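Local coordinates for protein cytochrome c, 1 heme-binding site (Geobacter sulfurreducens, PDB 4RLR) that is a monoheme cytochrome of low reduction potential, essential for accepting electrons from an electrode, that binds heme covalently and probably acts in electron transfer, at residues K10-V15 with L99-A104. Numbering follows the deposited sequence.
Sequences KPIFDV and LAVFKA
Ile12 reaches across to Val101 and Phe102 with two separate methyl groups. It is the one residue of 10-15 that comes within 4.5 Å of 99-104. Its CD1 meets Val101 CG1 at 3.9 Å and lies 4.0 Å from Val101 CB. Its CG2 meets Phe102 CE1 at 4.0 Å, at the edge of the ring and near the ring plane, not over a face. The torsions of Ile12 divide the work. CG1 stands beside the backbone N (chi1 -63°), and an extended second torsion (167°) carries CD1 out to the valine. CG2, anti to the backbone N, is left for the phenylalanine. Val101 offers its CG1 branch, and the two aliphatic side chains meet at an oblique angle. The first side-chain bond of Phe102 points neither at helix 5-16 nor away from it. With CG anti to its carbonyl carbon (chi1 -83°), the ring extends back toward helix 5-16, and Ile12 and Phe102 pass in opposite directions.

The contact joins the N-terminal helix 5-16 to helix 92-106, late in the chain. The pairing recalls the packing of N- and C-terminal helices in the cytochrome c fold, although a short helix, 119-123, follows here. Ile9, one turn before Ile12, also touches Val101 and Phe102, so the packing continues along helix 5-16. The Phe102 side chain lies about 5 Å from the heme and also touches Leu88. On helix 5-16, the salt bridge from Lys10 NZ to the syn lone pair of Asp14 OD2, 2.9 Å, takes no part in this interface.

No hydrogen bond or salt bridge links the two segments. Methyl groups and one ring edge make the join, which implies that the contribution here is probably one of apolar packing over a modest area.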
ATOM      1  N   LYS A  10       1.577   6.282   8.868  1.00 21.51           N
ATOM      2  CA  LYS A  10       2.805   6.963   8.466  1.00 24.35           C
ATOM      3  C   LYS A  10       4.047   6.522   9.288  1.00 22.59           C
ATOM      4  O   LYS A  10       5.107   6.292   8.725  1.00 20.68           O
ATOM      5  CB  LYS A  10       2.597   8.474   8.503  1.00 22.42           C
ATOM      6  CG  LYS A  10       3.833   9.302   8.418  1.00 27.60           C
ATOM      7  CD  LYS A  10       3.466  10.784   8.441  1.00 28.83           C
ATOM      8  CE  LYS A  10       4.703  11.680   8.401  1.00 36.32           C
ATOM      9  NZ  LYS A  10       5.660  11.277   7.304  1.00 29.86           N
ATOM     10  N   PRO A  11       3.903   6.386  10.616  1.00 24.79           N
ATOM     11  CA  PRO A  11       5.022   5.850  11.393  1.00 26.87           C
ATOM     12  C   PRO A  11       5.537   4.495  10.850  1.00 25.52           C
ATOM     13  O   PRO A  11       6.745   4.347  10.704  1.00 25.14           O
ATOM     14  CB  PRO A  11       4.419   5.689  12.790  1.00 29.98           C
ATOM     15  CG  PRO A  11       3.349   6.688  12.853  1.00 27.11           C
ATOM     16  CD  PRO A  11       2.746   6.684  11.471  1.00 26.31           C
ATOM     17  N   ILE A  12       4.635   3.563  10.512  1.00 24.08           N
ATOM     18  CA  ILE A  12       5.035   2.278   9.942  1.00 25.39           C
ATOM     19  C   ILE A  12       5.664   2.484   8.568  1.00 23.07           C
ATOM     20  O   ILE A  12       6.757   2.000   8.299  1.00 23.92           O
ATOM     21  CB  ILE A  12       3.827   1.288   9.800  1.00 22.35           C
ATOM     22  CG1 ILE A  12       3.247   0.962  11.180  1.00 26.87           C
ATOM     23  CG2 ILE A  12       4.256   0.014   9.117  1.00 21.71           C
ATOM     24  CD1 ILE A  12       1.918   0.289  11.138  1.00 27.78           C
ATOM     25  N   PHE A  13       4.957   3.207   7.703  1.00 22.67           N
ATOM     26  CA  PHE A  13       5.422   3.412   6.349  1.00 21.03           C
ATOM     27  C   PHE A  13       6.807   4.036   6.325  1.00 22.01           C
ATOM     28  O   PHE A  13       7.656   3.609   5.548  1.00 20.95           O
ATOM     29  CB  PHE A  13       4.442   4.282   5.553  1.00 22.55           C
ATOM     30  CG  PHE A  13       4.772   4.339   4.103  1.00 21.39           C
ATOM     31  CD1 PHE A  13       5.682   5.272   3.627  1.00 22.30           C
ATOM     32  CD2 PHE A  13       4.225   3.425   3.228  1.00 19.49           C
ATOM     33  CE1 PHE A  13       6.028   5.313   2.287  1.00 20.58           C
ATOM     34  CE2 PHE A  13       4.564   3.447   1.878  1.00 22.64           C
ATOM     35  CZ  PHE A  13       5.488   4.401   1.414  1.00 21.47           C
ATOM     36  N   ASP A  14       7.036   5.059   7.150  1.00 20.88           N
ATOM     37  CA  ASP A  14       8.347   5.727   7.183  1.00 21.97           C
ATOM     38  C   ASP A  14       9.511   4.791   7.480  1.00 20.37           C
ATOM     39  O   ASP A  14      10.606   5.000   6.983  1.00 22.61           O
ATOM     40  CB  ASP A  14       8.348   6.901   8.172  1.00 25.15           C
ATOM     41  CG  ASP A  14       7.557   8.106   7.635  1.00 28.30           C
ATOM     42  OD1 ASP A  14       7.227   8.085   6.433  1.00 27.76           O
ATOM     43  OD2 ASP A  14       7.291   9.070   8.385  1.00 31.98           O
ATOM     44  N   VAL A  15       9.279   3.778   8.304  1.00 22.87           N
ATOM     45  CA  VAL A  15      10.288   2.785   8.611  1.00 23.49           C
ATOM     46  C   VAL A  15      10.360   1.725   7.515  1.00 19.74           C
ATOM     47  O   VAL A  15      11.420   1.479   6.955  1.00 22.10           O
ATOM     48  CB  VAL A  15      10.009   2.049   9.965  1.00 21.07           C
ATOM     49  CG1 VAL A  15      10.966   0.876  10.157  1.00 23.99           C
ATOM     50  CG2 VAL A  15      10.149   2.970  11.122  1.00 21.74           C
ATOM     51  N   LEU A  99       0.046  -5.673   9.460  1.00 26.56           N
ATOM     52  CA  LEU A  99      -0.980  -5.907   8.474  1.00 24.26           C
ATOM     53  C   LEU A  99      -2.324  -5.546   9.057  1.00 27.49           C
ATOM     54  O   LEU A  99      -3.211  -5.096   8.333  1.00 26.55           O
ATOM     55  CB  LEU A  99      -0.990  -7.361   8.023  1.00 28.64           C
ATOM     56  CG  LEU A  99      -2.121  -7.734   7.058  1.00 32.82           C
ATOM     57  CD1 LEU A  99      -2.123  -6.836   5.795  1.00 30.83           C
ATOM     58  CD2 LEU A  99      -2.024  -9.202   6.684  1.00 27.93           C
ATOM     59  N   ALA A 100      -2.478  -5.750  10.362  1.00 25.53           N
ATOM     60  CA  ALA A 100      -3.760  -5.529  10.991  1.00 25.42           C
ATOM     61  C   ALA A 100      -4.056  -4.027  11.055  1.00 26.48           C
ATOM     62  O   ALA A 100      -5.203  -3.632  10.939  1.00 24.22           O
ATOM     63  CB  ALA A 100      -3.808  -6.182  12.381  1.00 27.71           C
ATOM     64  N   VAL A 101      -3.008  -3.213  11.195  1.00 24.99           N
ATOM     65  CA  VAL A 101      -3.134  -1.758  11.205  1.00 23.66           C
ATOM     66  C   VAL A 101      -3.542  -1.254   9.817  1.00 24.31           C
ATOM     67  O   VAL A 101      -4.414  -0.382   9.700  1.00 26.13           O
ATOM     68  CB  VAL A 101      -1.812  -1.092  11.670  1.00 26.26           C
ATOM     69  CG1 VAL A 101      -1.911   0.424  11.691  1.00 24.41           C
ATOM     70  CG2 VAL A 101      -1.389  -1.606  13.071  1.00 28.14           C
ATOM     71  N   PHE A 102      -2.955  -1.808   8.763  1.00 22.01           N
ATOM     72  CA  PHE A 102      -3.344  -1.406   7.415  1.00 24.92           C
ATOM     73  C   PHE A 102      -4.789  -1.804   7.079  1.00 22.59           C
ATOM     74  O   PHE A 102      -5.483  -1.059   6.396  1.00 27.33           O
ATOM     75  CB  PHE A 102      -2.400  -1.971   6.347  1.00 24.89           C
ATOM     76  CG  PHE A 102      -1.142  -1.173   6.142  1.00 23.51           C
ATOM     77  CD1 PHE A 102      -0.016  -1.423   6.919  1.00 24.09           C
ATOM     78  CD2 PHE A 102      -1.065  -0.213   5.157  1.00 21.24           C
ATOM     79  CE1 PHE A 102       1.149  -0.715   6.723  1.00 25.88           C
ATOM     80  CE2 PHE A 102       0.090   0.505   4.940  1.00 23.17           C
ATOM     81  CZ  PHE A 102       1.206   0.258   5.730  1.00 26.38           C
ATOM     82  N   LYS A 103      -5.254  -2.962   7.543  1.00 25.56           N
ATOM     83  CA  LYS A 103      -6.644  -3.370   7.230  1.00 27.18           C
ATOM     84  C   LYS A 103      -7.661  -2.447   7.922  1.00 27.21           C
ATOM     85  O   LYS A 103      -8.729  -2.120   7.372  1.00 27.17           O
ATOM     86  CB  LYS A 103      -6.906  -4.824   7.604  1.00 28.00           C
ATOM     87  CG  LYS A 103      -6.017  -5.846   6.878  1.00 30.04           C
ATOM     88  CD  LYS A 103      -6.651  -7.224   6.842  1.00 30.76           C
ATOM     89  CE  LYS A 103      -5.926  -8.179   5.895  1.00 33.21           C
ATOM     90  NZ  LYS A 103      -6.400  -9.583   6.073  1.00 34.33           N
ATOM     91  N   ALA A 104      -7.326  -2.014   9.130  1.00 26.45           N
ATOM     92  CA  ALA A 104      -8.185  -1.076   9.857  1.00 26.57           C
ATOM     93  C   ALA A 104      -8.225   0.265   9.163  1.00 27.07           C
ATOM     94  O   ALA A 104      -9.257   0.922   9.105  1.00 30.51           O
ATOM     95  CB  ALA A 104      -7.697  -0.899  11.263  1.00 26.68           C
TER